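Local coordinates for protein putative arylalkylamine N-Acetyltransferase 7 (Aedes aegypti, PDB 4FD7) that probably transfers an acetyl group from acetyl-coenzyme A to amines, as a putative mosquito arylalkylamine N-acetyltransferase of the GNAT family, at residues Trp3-Ser6 and Pro12-Trp15; His16-Lys21 and Leu88-Glu93; Asp43-Met48 and Ala76-Met81; Tyr126-Tyr131 and Gly211-Val216; Tyr147-Gly152 and Cys230-Leu235. One frame throughout, in Å; residues are numbered along the deposited sequence.

Interaction 1: residues Trp3-Ser6 and Pro12-Trp15; sequences WTRS and PSVW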
# COMPACT_ATOMS: atom_id res chain seq x y z
N TRP A 3 -2.86 -18.71 -1.56
CA TRP A 3 -1.57 -18.53 -0.90
C TRP A 3 -1.82 -18.21 0.57
O TRP A 3 -2.72 -17.43 0.92
CB TRP A 3 -0.75 -17.43 -1.60
CG TRP A 3 0.68 -17.28 -1.14
CD1 TRP A 3 1.80 -17.74 -1.77
CD2 TRP A 3 1.13 -16.60 0.03
NE1 TRP A 3 2.91 -17.40 -1.06
CE2 TRP A 3 2.53 -16.70 0.06
CE3 TRP A 3 0.50 -15.92 1.07
CZ2 TRP A 3 3.31 -16.15 1.08
CZ3 TRP A 3 1.27 -15.37 2.09
CH2 TRP A 3 2.65 -15.48 2.08
N THR A 4 -1.04 -18.83 1.44
CA THR A 4 -1.15 -18.60 2.88
C THR A 4 0.26 -18.43 3.47
O THR A 4 1.21 -19.06 3.00
CB THR A 4 -1.86 -19.77 3.58
OG1 THR A 4 -1.15 -20.99 3.30
CG2 THR A 4 -3.29 -19.92 3.08
N ARG A 5 0.39 -17.58 4.48
CA ARG A 5 1.66 -17.42 5.17
C ARG A 5 1.86 -18.57 6.14
O ARG A 5 0.95 -18.88 6.92
CB ARG A 5 1.66 -16.10 5.96
CG ARG A 5 2.84 -15.96 6.94
CD ARG A 5 2.84 -14.57 7.56
NE ARG A 5 3.81 -14.46 8.65
CZ ARG A 5 4.32 -13.32 9.10
NH1 ARG A 5 5.20 -13.32 10.09
NH2 ARG A 5 3.92 -12.17 8.56
N SER A 6 3.03 -19.21 6.10
CA SER A 6 3.28 -20.35 6.98
C SER A 6 3.33 -19.94 8.45
O SER A 6 3.95 -18.92 8.78
CB SER A 6 4.61 -21.02 6.63
OG SER A 6 5.00 -21.86 7.69
N PRO A 12 4.42 -11.88 15.88
CA PRO A 12 4.89 -10.85 14.93
C PRO A 12 6.41 -10.75 14.86
O PRO A 12 7.08 -10.80 15.89
CB PRO A 12 4.31 -9.56 15.51
CG PRO A 12 4.06 -9.87 16.97
CD PRO A 12 3.68 -11.31 17.01
N SER A 13 6.94 -10.60 13.64
CA SER A 13 8.37 -10.44 13.43
C SER A 13 8.71 -8.99 13.17
O SER A 13 7.92 -8.25 12.57
CB SER A 13 8.82 -11.27 12.24
OG SER A 13 8.67 -12.65 12.53
N VAL A 14 9.90 -8.59 13.60
CA VAL A 14 10.43 -7.30 13.20
C VAL A 14 11.26 -7.47 11.94
O VAL A 14 12.21 -8.26 11.90
CB VAL A 14 11.28 -6.66 14.31
CG1 VAL A 14 11.83 -5.30 13.84
CG2 VAL A 14 10.44 -6.49 15.56
N TRP A 15 10.91 -6.74 10.89
CA TRP A 15 11.56 -6.94 9.60
C TRP A 15 12.68 -5.97 9.30
O TRP A 15 13.61 -6.32 8.57
CB TRP A 15 10.53 -6.92 8.47
CG TRP A 15 9.50 -8.01 8.61
CD1 TRP A 15 8.17 -7.86 8.86
CD2 TRP A 15 9.73 -9.42 8.53
NE1 TRP A 15 7.55 -9.08 8.93
CE2 TRP A 15 8.49 -10.06 8.74
CE3 TRP A 15 10.86 -10.21 8.31
CZ2 TRP A 15 8.35 -11.45 8.73
CZ3 TRP A 15 10.72 -11.60 8.31
CH2 TRP A 15 9.47 -12.20 8.51

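Interaction 2: residues His16-Lys21 and Leu88-Glu93; sequences HRFQAK and LVCFRE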
# COMPACT_ATOMS: atom_id res chain seq x y z
N HIS A 16 12.57 -4.75 9.81
CA HIS A 16 13.49 -3.69 9.42
C HIS A 16 13.62 -2.65 10.54
O HIS A 16 12.66 -2.36 11.25
CB HIS A 16 12.99 -3.04 8.14
CG HIS A 16 13.86 -1.95 7.60
ND1 HIS A 16 15.21 -2.13 7.36
CD2 HIS A 16 13.58 -0.68 7.22
CE1 HIS A 16 15.72 -1.01 6.86
NE2 HIS A 16 14.75 -0.11 6.78
N ARG A 17 14.82 -2.10 10.71
CA ARG A 17 15.04 -1.01 11.67
C ARG A 17 15.84 0.09 11.00
O ARG A 17 16.68 -0.18 10.14
CB ARG A 17 15.77 -1.50 12.92
CG ARG A 17 15.03 -2.56 13.73
CD ARG A 17 15.78 -2.89 15.01
NE ARG A 17 15.29 -4.09 15.70
CZ ARG A 17 14.32 -4.08 16.60
NH1 ARG A 17 13.71 -2.95 16.92
NH2 ARG A 17 13.95 -5.21 17.18
N PHE A 18 15.59 1.33 11.39
CA PHE A 18 16.27 2.44 10.76
C PHE A 18 16.24 3.66 11.66
O PHE A 18 15.40 3.75 12.57
CB PHE A 18 15.60 2.77 9.41
CG PHE A 18 14.18 3.25 9.54
CD1 PHE A 18 13.90 4.60 9.67
CD2 PHE A 18 13.13 2.35 9.56
CE1 PHE A 18 12.59 5.04 9.80
CE2 PHE A 18 11.81 2.79 9.69
CZ PHE A 18 11.54 4.13 9.79
N GLN A 19 17.13 4.61 11.41
CA GLN A 19 17.14 5.86 12.14
C GLN A 19 16.58 7.01 11.30
O GLN A 19 16.82 7.11 10.10
CB GLN A 19 18.55 6.20 12.60
CG GLN A 19 19.17 5.15 13.52
CD GLN A 19 20.63 5.43 13.81
OE1 GLN A 19 20.99 5.93 14.88
NE2 GLN A 19 21.49 5.12 12.84
N ALA A 20 15.84 7.89 11.97
CA ALA A 20 15.28 9.07 11.33
C ALA A 20 15.02 10.13 12.38
O ALA A 20 15.16 9.87 13.58
CB ALA A 20 13.99 8.71 10.61
N LYS A 21 14.69 11.33 11.93
CA LYS A 21 14.48 12.45 12.84
C LYS A 21 13.34 12.14 13.80
O LYS A 21 12.32 11.56 13.41
CB LYS A 21 14.18 13.72 12.04
CG LYS A 21 14.70 14.99 12.69
CD LYS A 21 16.18 14.88 12.99
CE LYS A 21 17.02 14.80 11.72
NZ LYS A 21 18.35 14.16 11.95
N LEU A 88 2.04 -4.45 7.28
CA LEU A 88 3.23 -3.94 7.96
C LEU A 88 2.97 -2.63 8.72
O LEU A 88 2.20 -1.80 8.26
CB LEU A 88 4.36 -3.77 6.96
CG LEU A 88 4.88 -5.09 6.36
CD1 LEU A 88 5.91 -4.82 5.28
CD2 LEU A 88 5.47 -5.94 7.48
N VAL A 89 3.62 -2.46 9.87
CA VAL A 89 3.39 -1.27 10.69
C VAL A 89 4.72 -0.70 11.17
O VAL A 89 5.67 -1.45 11.41
CB VAL A 89 2.46 -1.57 11.90
CG1 VAL A 89 3.09 -2.60 12.87
CG2 VAL A 89 2.12 -0.29 12.67
N CYS A 90 4.79 0.63 11.28
CA CYS A 90 6.01 1.29 11.76
C CYS A 90 5.77 1.88 13.14
O CYS A 90 4.76 2.55 13.39
CB CYS A 90 6.44 2.41 10.78
SG CYS A 90 7.94 3.34 11.24
N PHE A 91 6.71 1.62 14.05
CA PHE A 91 6.68 2.24 15.38
C PHE A 91 7.98 2.96 15.63
O PHE A 91 9.03 2.55 15.14
CB PHE A 91 6.51 1.19 16.49
CG PHE A 91 5.20 0.44 16.45
CD1 PHE A 91 3.99 1.11 16.65
CD2 PHE A 91 5.18 -0.93 16.23
CE1 PHE A 91 2.77 0.40 16.63
CE2 PHE A 91 3.97 -1.64 16.21
CZ PHE A 91 2.77 -0.98 16.41
N ARG A 92 7.91 4.03 16.41
CA ARG A 92 9.10 4.68 16.95
C ARG A 92 9.44 3.99 18.28
O ARG A 92 8.55 3.75 19.10
CB ARG A 92 8.79 6.16 17.20
CG ARG A 92 9.98 7.01 17.64
CD ARG A 92 9.53 8.45 17.70
NE ARG A 92 8.28 8.56 18.44
CZ ARG A 92 8.12 9.26 19.56
NH1 ARG A 92 9.15 9.93 20.06
NH2 ARG A 92 6.95 9.29 20.17
N GLU A 93 10.71 3.64 18.47
CA GLU A 93 11.16 3.02 19.72
C GLU A 93 10.81 3.93 20.88
O GLU A 93 11.20 5.09 20.90
CB GLU A 93 12.67 2.79 19.72
CG GLU A 93 13.18 1.95 18.58
CD GLU A 93 12.66 0.54 18.58
OE1 GLU A 93 12.62 -0.06 17.48
OE2 GLU A 93 12.30 0.02 19.68
O HOH W 1 14.22 -0.16 15.50
O HOH W 2 11.81 -3.03 19.74

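Interaction 3: residues Asp43-Met48 and Ala76-Met81; sequences DAIRHM and ALWKAM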
# COMPACT_ATOMS: atom_id res chain seq x y z
N ASP A 43 -6.70 -0.27 15.27
CA ASP A 43 -5.94 0.97 15.34
C ASP A 43 -5.43 1.28 13.94
O ASP A 43 -5.56 2.41 13.45
CB ASP A 43 -4.79 0.86 16.35
CG ASP A 43 -5.28 0.84 17.79
OD1 ASP A 43 -6.41 1.29 18.04
OD2 ASP A 43 -4.52 0.38 18.68
N ALA A 44 -4.94 0.23 13.26
CA ALA A 44 -4.41 0.38 11.91
C ALA A 44 -5.50 0.90 10.99
O ALA A 44 -5.29 1.85 10.23
CB ALA A 44 -3.85 -0.93 11.40
N ILE A 45 -6.68 0.28 11.08
CA ILE A 45 -7.80 0.67 10.25
C ILE A 45 -8.07 2.15 10.48
O ILE A 45 -8.17 2.93 9.53
CB ILE A 45 -9.05 -0.18 10.57
CG1 ILE A 45 -8.85 -1.62 10.07
CG2 ILE A 45 -10.32 0.46 9.99
CD1 ILE A 45 -8.54 -1.71 8.61
N ARG A 46 -8.09 2.55 11.75
CA ARG A 46 -8.40 3.94 12.05
C ARG A 46 -7.33 4.86 11.49
O ARG A 46 -7.64 5.91 10.91
CB ARG A 46 -8.67 4.14 13.54
CG ARG A 46 -10.08 3.71 13.91
CD ARG A 46 -10.28 3.33 15.38
NE ARG A 46 -11.61 2.73 15.55
CZ ARG A 46 -12.20 2.49 16.73
NH1 ARG A 46 -11.59 2.80 17.86
NH2 ARG A 46 -13.41 1.96 16.76
N HIS A 47 -6.07 4.43 11.60
CA HIS A 47 -4.98 5.22 11.07
C HIS A 47 -5.20 5.38 9.57
O HIS A 47 -5.10 6.49 9.03
CB HIS A 47 -3.66 4.51 11.36
CG HIS A 47 -2.45 5.27 10.95
ND1 HIS A 47 -2.02 5.35 9.65
CD2 HIS A 47 -1.53 5.95 11.69
CE1 HIS A 47 -0.91 6.06 9.59
NE2 HIS A 47 -0.59 6.43 10.82
N MET A 48 -5.56 4.29 8.90
CA MET A 48 -5.77 4.34 7.46
C MET A 48 -6.90 5.33 7.15
O MET A 48 -6.80 6.11 6.21
CB MET A 48 -6.07 2.95 6.89
CG MET A 48 -4.90 1.96 6.96
SD MET A 48 -3.48 2.36 5.90
CE MET A 48 -4.18 2.18 4.28
N ALA A 76 -14.15 -2.31 4.42
CA ALA A 76 -14.51 -3.72 4.23
C ALA A 76 -13.35 -4.48 3.58
O ALA A 76 -12.98 -5.59 4.03
CB ALA A 76 -15.76 -3.83 3.39
N LEU A 77 -12.77 -3.87 2.54
CA LEU A 77 -11.61 -4.48 1.85
C LEU A 77 -10.40 -4.73 2.76
O LEU A 77 -9.86 -5.86 2.80
CB LEU A 77 -11.18 -3.62 0.65
CG LEU A 77 -10.09 -4.26 -0.23
CD1 LEU A 77 -10.54 -5.66 -0.57
CD2 LEU A 77 -9.85 -3.46 -1.49
N TRP A 78 -9.95 -3.67 3.44
CA TRP A 78 -8.83 -3.79 4.37
C TRP A 78 -9.08 -4.87 5.42
O TRP A 78 -8.18 -5.66 5.73
CB TRP A 78 -8.59 -2.46 5.08
CG TRP A 78 -8.02 -1.39 4.21
CD1 TRP A 78 -7.11 -1.54 3.19
CD2 TRP A 78 -8.26 0.02 4.32
NE1 TRP A 78 -6.80 -0.32 2.65
CE2 TRP A 78 -7.49 0.66 3.32
CE3 TRP A 78 -9.07 0.81 5.15
CZ2 TRP A 78 -7.50 2.04 3.13
CZ3 TRP A 78 -9.09 2.19 4.96
CH2 TRP A 78 -8.31 2.79 3.96
N LYS A 79 -10.30 -4.88 5.97
CA LYS A 79 -10.65 -5.87 6.99
C LYS A 79 -10.60 -7.29 6.44
O LYS A 79 -10.22 -8.21 7.18
CB LYS A 79 -12.01 -5.58 7.65
CG LYS A 79 -11.93 -4.42 8.62
CD LYS A 79 -13.18 -4.28 9.47
CE LYS A 79 -13.02 -3.09 10.40
NZ LYS A 79 -14.15 -2.98 11.35
N ALA A 80 -10.97 -7.47 5.18
CA ALA A 80 -10.81 -8.79 4.55
C ALA A 80 -9.34 -9.16 4.37
O ALA A 80 -9.00 -10.35 4.41
CB ALA A 80 -11.53 -8.86 3.22
N MET A 81 -8.49 -8.17 4.17
CA MET A 81 -7.06 -8.44 3.94
C MET A 81 -6.23 -8.76 5.20
O MET A 81 -5.31 -9.58 5.15
CB MET A 81 -6.40 -7.27 3.22
CG MET A 81 -6.93 -7.02 1.81
SD MET A 81 -6.31 -5.45 1.17
CE MET A 81 -4.57 -5.80 1.06

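Interaction 4: residues Tyr126-Tyr131 and Gly211-Val216; sequences YDTIEY and GELARV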
# COMPACT_ATOMS: atom_id res chain seq x y z
N TYR A 126 -11.00 1.16 -7.28
CA TYR A 126 -10.67 -0.25 -7.42
C TYR A 126 -10.46 -0.68 -8.87
O TYR A 126 -9.44 -1.30 -9.21
CB TYR A 126 -11.80 -1.08 -6.80
CG TYR A 126 -11.54 -2.55 -6.82
CD1 TYR A 126 -12.11 -3.36 -7.80
CD2 TYR A 126 -10.75 -3.15 -5.85
CE1 TYR A 126 -11.88 -4.72 -7.83
CE2 TYR A 126 -10.50 -4.53 -5.88
CZ TYR A 126 -11.08 -5.30 -6.88
OH TYR A 126 -10.86 -6.67 -6.92
N ASP A 127 -11.43 -0.39 -9.73
CA ASP A 127 -11.34 -0.75 -11.14
C ASP A 127 -10.21 -0.01 -11.86
O ASP A 127 -9.64 -0.53 -12.81
CB ASP A 127 -12.67 -0.46 -11.85
CG ASP A 127 -13.79 -1.34 -11.36
OD1 ASP A 127 -13.50 -2.32 -10.65
OD2 ASP A 127 -14.97 -1.04 -11.71
N THR A 128 -9.89 1.20 -11.41
CA THR A 128 -8.76 1.92 -12.01
C THR A 128 -7.44 1.22 -11.72
O THR A 128 -6.64 0.94 -12.62
CB THR A 128 -8.66 3.35 -11.45
OG1 THR A 128 -9.85 4.07 -11.80
CG2 THR A 128 -7.45 4.06 -12.04
N ILE A 129 -7.22 0.93 -10.43
CA ILE A 129 -6.02 0.20 -10.05
C ILE A 129 -5.99 -1.14 -10.77
O ILE A 129 -4.95 -1.56 -11.27
CB ILE A 129 -5.97 -0.04 -8.52
CG1 ILE A 129 -5.80 1.28 -7.78
CG2 ILE A 129 -4.84 -0.99 -8.17
CD1 ILE A 129 -6.46 1.28 -6.41
N GLU A 130 -7.13 -1.81 -10.83
CA GLU A 130 -7.15 -3.13 -11.47
C GLU A 130 -6.80 -3.07 -12.96
O GLU A 130 -6.11 -3.96 -13.46
CB GLU A 130 -8.49 -3.85 -11.24
CG GLU A 130 -8.48 -5.29 -11.71
CD GLU A 130 -7.21 -6.04 -11.33
OE1 GLU A 130 -6.87 -6.10 -10.13
OE2 GLU A 130 -6.54 -6.59 -12.25
N TYR A 131 -7.28 -2.03 -13.65
CA TYR A 131 -6.91 -1.81 -15.04
C TYR A 131 -5.38 -1.63 -15.15
O TYR A 131 -4.70 -2.25 -16.00
CB TYR A 131 -7.64 -0.58 -15.63
CG TYR A 131 -7.13 -0.22 -17.00
CD1 TYR A 131 -7.61 -0.88 -18.13
CD2 TYR A 131 -6.15 0.76 -17.17
CE1 TYR A 131 -7.13 -0.55 -19.40
CE2 TYR A 131 -5.67 1.08 -18.42
CZ TYR A 131 -6.16 0.42 -19.53
OH TYR A 131 -5.67 0.76 -20.78
N GLY A 211 -5.68 11.69 -16.46
CA GLY A 211 -6.32 12.18 -17.67
C GLY A 211 -6.52 11.09 -18.72
O GLY A 211 -7.62 10.92 -19.29
N GLU A 212 -5.45 10.34 -18.96
CA GLU A 212 -5.49 9.27 -19.95
C GLU A 212 -6.41 8.15 -19.49
O GLU A 212 -7.13 7.57 -20.31
CB GLU A 212 -4.10 8.73 -20.28
CG GLU A 212 -4.10 7.62 -21.36
CD GLU A 212 -2.75 7.38 -22.00
OE1 GLU A 212 -1.78 8.10 -21.68
OE2 GLU A 212 -2.65 6.46 -22.85
N LEU A 213 -6.39 7.85 -18.20
CA LEU A 213 -7.29 6.83 -17.66
C LEU A 213 -8.74 7.20 -17.90
O LEU A 213 -9.58 6.33 -18.20
CB LEU A 213 -7.03 6.62 -16.17
CG LEU A 213 -5.74 5.87 -15.88
CD1 LEU A 213 -5.30 6.11 -14.44
CD2 LEU A 213 -5.93 4.37 -16.15
N ALA A 214 -9.03 8.49 -17.79
CA ALA A 214 -10.38 8.96 -18.04
C ALA A 214 -10.72 8.80 -19.51
O ALA A 214 -11.89 8.59 -19.86
CB ALA A 214 -10.55 10.40 -17.58
N ARG A 215 -9.72 8.91 -20.38
CA ARG A 215 -9.94 8.58 -21.80
C ARG A 215 -10.14 7.08 -22.05
O ARG A 215 -10.82 6.68 -23.00
CB ARG A 215 -8.83 9.15 -22.69
CG ARG A 215 -8.78 10.68 -22.67
CD ARG A 215 -8.16 11.25 -23.93
NE ARG A 215 -6.79 10.78 -24.15
CZ ARG A 215 -5.73 11.28 -23.53
NH1 ARG A 215 -5.86 12.26 -22.66
NH2 ARG A 215 -4.52 10.79 -23.79
N VAL A 216 -9.57 6.24 -21.18
CA VAL A 216 -9.77 4.80 -21.27
C VAL A 216 -11.19 4.40 -20.84
O VAL A 216 -11.85 3.59 -21.51
CB VAL A 216 -8.73 4.03 -20.43
CG1 VAL A 216 -9.20 2.61 -20.13
CG2 VAL A 216 -7.40 3.99 -21.15

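Interaction 5: residues Tyr147-Gly152 and Cys230-Leu235; sequences YLNAMG and CKYMSL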
# COMPACT_ATOMS: atom_id res chain seq x y z
N TYR A 147 2.51 -12.51 -6.12
CA TYR A 147 3.33 -11.37 -5.70
C TYR A 147 2.71 -10.58 -4.55
O TYR A 147 1.50 -10.53 -4.40
CB TYR A 147 3.66 -10.43 -6.86
CG TYR A 147 2.50 -9.67 -7.48
CD1 TYR A 147 2.04 -8.47 -6.93
CD2 TYR A 147 1.89 -10.12 -8.64
CE1 TYR A 147 1.00 -7.75 -7.52
CE2 TYR A 147 0.86 -9.42 -9.23
CZ TYR A 147 0.42 -8.24 -8.67
OH TYR A 147 -0.61 -7.55 -9.27
N LEU A 148 3.55 -9.94 -3.75
CA LEU A 148 3.08 -9.14 -2.63
C LEU A 148 2.52 -7.81 -3.13
O LEU A 148 3.24 -7.02 -3.71
CB LEU A 148 4.23 -8.86 -1.65
CG LEU A 148 3.81 -8.12 -0.38
CD1 LEU A 148 2.79 -8.94 0.41
CD2 LEU A 148 5.04 -7.82 0.47
N ASN A 149 1.23 -7.59 -2.88
CA ASN A 149 0.53 -6.39 -3.32
C ASN A 149 0.08 -5.60 -2.10
O ASN A 149 0.22 -6.06 -0.96
CB ASN A 149 -0.68 -6.80 -4.15
CG ASN A 149 -1.26 -5.66 -4.98
OD1 ASN A 149 -0.74 -4.54 -5.02
ND2 ASN A 149 -2.35 -5.95 -5.67
N ALA A 150 -0.50 -4.43 -2.36
CA ALA A 150 -0.88 -3.52 -1.29
C ALA A 150 -2.15 -2.76 -1.63
O ALA A 150 -2.47 -2.55 -2.80
CB ALA A 150 0.23 -2.53 -1.04
N MET A 151 -2.84 -2.30 -0.59
CA MET A 151 -3.99 -1.42 -0.75
C MET A 151 -3.84 -0.25 0.20
O MET A 151 -4.66 -0.07 1.10
CB MET A 151 -5.30 -2.16 -0.46
CG MET A 151 -6.58 -1.36 -0.73
SD MET A 151 -6.71 -0.75 -2.40
CE MET A 151 -6.74 1.03 -2.15
N GLY A 152 -2.77 0.52 0.04
CA GLY A 152 -2.61 1.76 0.77
C GLY A 152 -1.47 1.78 1.78
O GLY A 152 -1.32 0.86 2.59
N CYS A 230 -0.12 7.60 -12.67
CA CYS A 230 -0.46 6.43 -11.89
C CYS A 230 0.50 5.36 -12.38
O CYS A 230 0.54 5.08 -13.59
CB CYS A 230 -1.90 6.02 -12.19
SG CYS A 230 -2.55 4.63 -11.24
N LYS A 231 1.32 4.82 -11.48
CA LYS A 231 2.36 3.89 -11.94
C LYS A 231 2.30 2.54 -11.25
O LYS A 231 2.36 2.47 -10.03
CB LYS A 231 3.74 4.50 -11.71
CG LYS A 231 3.99 5.83 -12.40
CD LYS A 231 5.45 6.23 -12.30
CE LYS A 231 5.69 7.64 -12.81
NZ LYS A 231 7.13 8.04 -12.74
N TYR A 232 2.31 1.46 -12.04
CA TYR A 232 2.46 0.13 -11.48
C TYR A 232 3.96 -0.14 -11.47
O TYR A 232 4.63 -0.02 -12.49
CB TYR A 232 1.71 -0.92 -12.30
CG TYR A 232 1.02 -1.96 -11.44
CD1 TYR A 232 -0.27 -1.75 -10.97
CD2 TYR A 232 1.67 -3.13 -11.08
CE1 TYR A 232 -0.90 -2.69 -10.18
CE2 TYR A 232 1.05 -4.08 -10.29
CZ TYR A 232 -0.23 -3.85 -9.85
OH TYR A 232 -0.86 -4.79 -9.06
N MET A 233 4.49 -0.49 -10.30
CA MET A 233 5.93 -0.67 -10.10
C MET A 233 6.22 -2.01 -9.40
O MET A 233 5.42 -2.48 -8.56
CB MET A 233 6.53 0.50 -9.33
CG MET A 233 6.20 1.87 -9.92
SD MET A 233 6.81 3.20 -8.86
CE MET A 233 8.58 3.02 -9.12
N SER A 234 7.35 -2.62 -9.76
CA SER A 234 7.69 -3.95 -9.25
C SER A 234 9.11 -4.09 -8.69
O SER A 234 10.04 -3.42 -9.13
CB SER A 234 7.42 -5.03 -10.32
OG SER A 234 8.13 -4.79 -11.52
N LEU A 235 9.27 -4.98 -7.72
CA LEU A 235 10.55 -5.18 -7.04
C LEU A 235 10.82 -6.66 -6.87
O LEU A 235 10.07 -7.35 -6.17
CB LEU A 235 10.52 -4.51 -5.67
CG LEU A 235 11.74 -4.65 -4.76
CD1 LEU A 235 12.92 -3.86 -5.33
CD2 LEU A 235 11.39 -4.20 -3.35
O HOH W 3 -3.17 -4.04 -7.70

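Interaction 1: residues Trp3-Ser6 and Pro12-Trp15
Arg5 NH1 and Trp15 NE1 converge on one carboxylate, that of Asp35: the arginine nitrogen makes a salt bridge to OD2 and the indole N-H a hydrogen bond to OD1, while the backbone N of Ser13 also binds OD2 and Arg5 NH2 is held by the carbonyl O of Arg85. Around this shared anion the two residues touch lightly, Arg5 NH1 lying 3.9 Å from Trp15 CZ2 at the edge of the indole. The guanidinium and indole planes are 58° apart, so they do not stack. Arg5 reaches this far because its chain runs extended from CG to NE, with chi1 169° placing CG opposite the backbone N. The arrangement ties the N-terminal arm to strand 14-21, an outer strand of the antiparallel sheet in this GNAT fold. On the Trp15 face, Ser13 CB sits 3.5 Å above the ring plane near the rim, and Ser13 OG turns to the carbonyl of Pro10.

Interaction 2: residues His16-Lys21 and Leu88-Glu93
Two side-chain contacts, one on each face of the antiparallel sheet, reach past strand 28-35 from strand 14-21 to strand 88-92 and the residue after it: Arg17 with Glu93 on one face, Phe18 with Cys90 on the other. The first is a salt bridge, Arg17 NH1 to Glu93 OE1 at 3.1 Å, with OE1 at the edge of the guanidinium and in its plane. The side chains cross at about a right angle, and the carboxylate plane is turned 47° from the guanidinium. Arg17 extends from CG to NE, whereas Glu93 folds at chi2 to bring its carboxylate round. Water 1 bridges Arg17 NH1 and Glu93 OE1; water 2 takes a weak bond from NH1 and donates to Glu93 OE2 at 3.1 Å, so solvent shares this exposed ion pair. Strand 28-35 runs between, the order expected at the start of the GNAT sheet, and its Tyr31 ring lies nearly parallel to that of Phe18. On this buried face Phe18 adopts chi1 64°, with CG between its backbone N and carbonyl carbon, and the ring points its CZ at Cys90 SG, 4.0 Å away. The sulfur is 5.2 Å from the Phe18 ring centroid and 76° off the ring normal, a sulfur-aromatic contact at the edge. Helix 164-170 covers both residues, Ile164 and Glu167 touching Phe18 and Ile168 touching Cys90.

Interaction 3: residues Asp43-Met48 and Ala76-Met81
Met48 lays its side chain over one face of Trp78, beginning at CB, which stands 3.9 Å from the centroid of the six-membered ring and 21° off its normal, a CH-pi contact. The two residues belong to helices 41-55 and 68-81, the helical connection between strands 28-35 and 88-92 that GNAT enzymes carry early in the fold; the segments run roughly antiparallel, at 146°, with axes 10.9 Å apart. Beyond CB, Met48 bends at both chi2 and chi3. SD therefore stands back above the ring, 5.2 Å from the same six-membered centroid of Trp78, a Met-aromatic contact at a distance, and CE folds down again to lie 3.5 Å from Trp78 CZ2. Trp78 extends from its helix toward Met48, and its indole N-H bonds to the carbonyl O of Met151 on strand 146-155, which fixes the ring's rotation under the methionine. One turn earlier, Ile45 reaches over chiefly with its delta methyl, and a bound 1,2-ethanediol, probably from the crystallisation liquor, lies about 3 Å from its side chain. Lys79 contributes only the aliphatic part of its chain to this end of the interface, at the more exposed side. Ile45 CD1 comes to 3.6 Å from Trp78 CB, at the root of the indole.

Interaction 4: residues Tyr126-Tyr131 and Gly211-Val216
Tyr131 presents one ring face to Val216, whose CG1 lies 4.0 Å from the ring centroid and 22° off the normal, a CH-pi contact displaced toward the CZ-CE1 side of the ring. The other methyl follows the hydroxyl: Val216 CG2 is 3.7 Å from Tyr131 OH. With chi1 172° on Tyr131, CG lies opposite the backbone N, and the ring projects from helix 120-136 to meet the valine coming from the opposite direction. Helix 210-216 is a short element in the connection between strands 203-209 and 229-236, the antiparallel pair that ends this GNAT fold, and segment 211-216 crosses segment 126-131 nearly at right angles (97°, axes 11.6 Å apart). Leu213, one turn before Val216, divides its branches between two residues of the other helix. Its CD2 is 3.8 Å from Tyr131 CD2, approaching the ring obliquely, while its CD1 meets the methyl of Thr128, CD1 to CG2, at 3.8 Å. Thr128 is two-sided: CG2 serves the apolar contact, and OG1 is hydrogen-bonded to the carbonyl O of Ala124 and to Tyr222 OH. Nearby, Asp127 forms a salt bridge with Arg219, a second link from helix 120-136 to the same connection.

Interaction 5: residues Tyr147-Gly152 and Cys230-Leu235
The rings of Tyr147 and Tyr232 meet at their edges, each hydroxyl lying near the plane of the other ring, and water 3 lies in the Tyr232 plane. The Asn149 amide is turned 56° from that ring. Tyr147 OH and Tyr232 OH hydrogen-bond at 2.8 Å. Tyr147 tucks CG between its own N and carbonyl carbon (chi1 67°), which sends the ring toward Tyr232. The contact spans strands 146-155 and 229-236, which both pair with strand 183-188, beside the place where GNAT strands splay apart, usually to admit acetyl-CoA. Asn149 joins through water 3, which accepts from ND2 at 2.9 Å and lies 2.8 Å from Tyr232 OH. Asn149 OD1 takes a hydrogen bond from Ala150 N at 2.7 Å, above the carbonyl plane and well off a lone pair, which helps fix the amide. Tyr232 OH thus has Tyr147, water 3 and, weakly, Ser133 OG around it; donating one proton at most, it would have to accept from at least two of them if all three bonds formed together.

Overall arrangement
Interactions 1 and 2 share strand 14-21 and touch through Trp15 CD1 and Leu88 CD2, 3.6 Å apart. Interaction 3 is nested along the chain inside the loop that interaction 2 closes. It joins interaction 5 directly, through the indole bond to Met151 and through Met48 CE, which packs 3.6 Å from Gly152 O. Interaction 4 alternates with interaction 5 along the chain and meets it where Leu213 CD1 lies 4.1 Å from Cys230 CB. Interactions 2 and 4 are far apart, their centres about 34 Å from each other. Interaction 5, nearest the chain's centre, lies by the strand opening that in GNAT relatives receives the cofactor.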